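Local atomic coordinates of importin subunit beta-1 (Saccharomyces cerevisiae, PDB entry 3ND2), a protein that carries proteins into the nucleus together with importin alpha, the subunit that recognises the classical nuclear localization signal of the cargo. Residues Ala389-Gly394 / Thr431-Gly436. Residues are numbered along the deposited sequence; the frame is centred on the assembly and turned at random.
Sequences AVMAFG and TAWCIG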
loop_
_atom_site.group_PDB
_atom_site.type_symbol
_atom_site.label_atom_id
_atom_site.label_comp_id
_atom_site.label_asym_id
_atom_site.label_seq_id
_atom_site.Cartn_x
_atom_site.Cartn_y
_atom_site.Cartn_z
ATOM N N ALA A 389 3.275 15.504 26.818
ATOM C CA ALA A 389 2.467 14.719 27.762
ATOM C C ALA A 389 1.233 14.062 27.120
ATOM O O ALA A 389 0.884 12.929 27.467
ATOM C CB ALA A 389 2.053 15.573 28.966
ATOM N N VAL A 390 0.571 14.759 26.196
ATOM C CA VAL A 390 -0.608 14.186 25.537
ATOM C C VAL A 390 -0.196 13.166 24.477
ATOM O O VAL A 390 -0.836 12.126 24.327
ATOM C CB VAL A 390 -1.523 15.248 24.885
ATOM C CG1 VAL A 390 -2.975 14.872 25.083
ATOM C CG2 VAL A 390 -1.283 16.592 25.477
ATOM N N MET A 391 0.859 13.478 23.732
ATOM C CA MET A 391 1.459 12.519 22.821
ATOM C C MET A 391 1.810 11.218 23.558
ATOM O O MET A 391 1.372 10.137 23.162
ATOM C CB MET A 391 2.715 13.104 22.162
ATOM C CG MET A 391 3.266 12.225 21.039
ATOM S SD MET A 391 2.050 12.040 19.709
ATOM C CE MET A 391 2.186 13.623 18.884
ATOM N N ALA A 392 2.588 11.331 24.631
ATOM C CA ALA A 392 2.984 10.171 25.425
ATOM C C ALA A 392 1.784 9.355 25.898
ATOM O O ALA A 392 1.770 8.134 25.760
ATOM C CB ALA A 392 3.840 10.602 26.606
ATOM N N PHE A 393 0.764 10.038 26.421
ATOM C CA PHE A 393 -0.445 9.361 26.898
ATOM C C PHE A 393 -1.234 8.671 25.799
ATOM O O PHE A 393 -1.691 7.554 25.986
ATOM C CB PHE A 393 -1.356 10.303 27.690
ATOM C CG PHE A 393 -2.450 9.592 28.437
ATOM C CD1 PHE A 393 -3.683 9.319 27.821
ATOM C CD2 PHE A 393 -2.264 9.200 29.767
ATOM C CE1 PHE A 393 -4.709 8.661 28.524
ATOM C CE2 PHE A 393 -3.280 8.542 30.471
ATOM C CZ PHE A 393 -4.502 8.277 29.854
ATOM N N GLY A 394 -1.405 9.326 24.660
ATOM C CA GLY A 394 -2.063 8.685 23.513
ATOM C C GLY A 394 -1.268 7.505 22.977
ATOM O O GLY A 394 -1.839 6.535 22.493
ATOM N N THR A 431 -4.126 16.761 21.437
ATOM C CA THR A 431 -5.208 16.419 22.362
ATOM C C THR A 431 -6.381 15.762 21.640
ATOM O O THR A 431 -6.901 14.747 22.100
ATOM C CB THR A 431 -5.670 17.671 23.140
ATOM O OG1 THR A 431 -4.582 18.142 23.934
ATOM C CG2 THR A 431 -6.869 17.385 24.043
ATOM N N ALA A 432 -6.772 16.349 20.507
ATOM C CA ALA A 432 -7.799 15.792 19.624
ATOM C C ALA A 432 -7.432 14.381 19.167
ATOM O O ALA A 432 -8.273 13.487 19.181
ATOM C CB ALA A 432 -8.017 16.705 18.436
ATOM N N TRP A 433 -6.176 14.181 18.773
ATOM C CA TRP A 433 -5.668 12.844 18.423
ATOM C C TRP A 433 -5.726 11.853 19.598
ATOM O O TRP A 433 -6.137 10.704 19.429
ATOM C CB TRP A 433 -4.244 12.950 17.882
ATOM C CG TRP A 433 -3.535 11.639 17.721
ATOM C CD1 TRP A 433 -3.624 10.771 16.652
ATOM C CD2 TRP A 433 -2.601 11.048 18.638
ATOM N NE1 TRP A 433 -2.815 9.680 16.865
ATOM C CE2 TRP A 433 -2.173 9.825 18.069
ATOM C CE3 TRP A 433 -2.092 11.428 19.895
ATOM C CZ2 TRP A 433 -1.253 8.980 18.712
ATOM C CZ3 TRP A 433 -1.187 10.590 20.524
ATOM C CH2 TRP A 433 -0.782 9.379 19.940
ATOM N N CYS A 434 -5.309 12.305 20.781
ATOM C CA CYS A 434 -5.280 11.471 21.983
ATOM C C CYS A 434 -6.685 10.976 22.362
ATOM O O CYS A 434 -6.855 9.801 22.693
ATOM C CB CYS A 434 -4.623 12.235 23.145
ATOM S SG CYS A 434 -4.458 11.327 24.706
ATOM N N ILE A 435 -7.682 11.867 22.303
ATOM C CA ILE A 435 -9.090 11.478 22.494
ATOM C C ILE A 435 -9.523 10.379 21.499
ATOM O O ILE A 435 -10.234 9.440 21.881
ATOM C CB ILE A 435 -10.067 12.690 22.430
ATOM C CG1 ILE A 435 -9.674 13.758 23.452
ATOM C CG2 ILE A 435 -11.502 12.249 22.708
ATOM C CD1 ILE A 435 -10.347 15.102 23.238
ATOM N N GLY A 436 -9.090 10.486 20.241
ATOM C CA GLY A 436 -9.384 9.467 19.233
ATOM C C GLY A 436 -8.710 8.129 19.500
ATOM O O GLY A 436 -9.284 7.080 19.241
#
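Val390 O accepts the helical hydrogen bond of Gly394 N at 2.9 Å and has Cys434 SG at 3.7 Å from the other helix, with the edge of the Trp433 ring also coming up to it near the ring plane. No hydrogen bond crosses between 389-394 and 431-436; apolar and sulfur contacts join them. Glycine suits position 394 because the helices come close here: CH2 of Trp433 lies 3.6 Å from Gly394 C, and a CB on this residue would run into Trp433 CZ3. The indole reaches across because CG of Trp433 stands anti to the backbone N (chi1 170°), and its edge also meets Met391 O in the ring plane. Met391 leaves its helix facing away, but two turns along its flexible chain carry SD back to 3.6 Å from Trp433 CZ3. This Met-aromatic contact is oblique, the sulfur lying 33° off the normal of the six-membered ring. With an alanine in place of Trp433, the Met391 sulfur would probably lose its aromatic partner and a gap would be likely to open beside Gly394. Cys434 is slim enough to enter the interface, where its SG sits 3.8 Å from Phe393 CD1, at the edge of that ring, while its CB packs on Val390 CG1. The branched Val390 also covers Thr431 OG1, a hydroxyl satisfied by Val427 O one turn earlier. In the HEAT-repeat solenoid this contact joins HEAT 9 to HEAT 10 through two nearly parallel helices, 383-395 and 425-441, whose segments cross at 16°. Helix 402-418 packs on Phe393 and Thr431, helix 367-377 covers Phe393 and Ala392, and helix 467-484 continues the stack beyond Ala432 and Ile435.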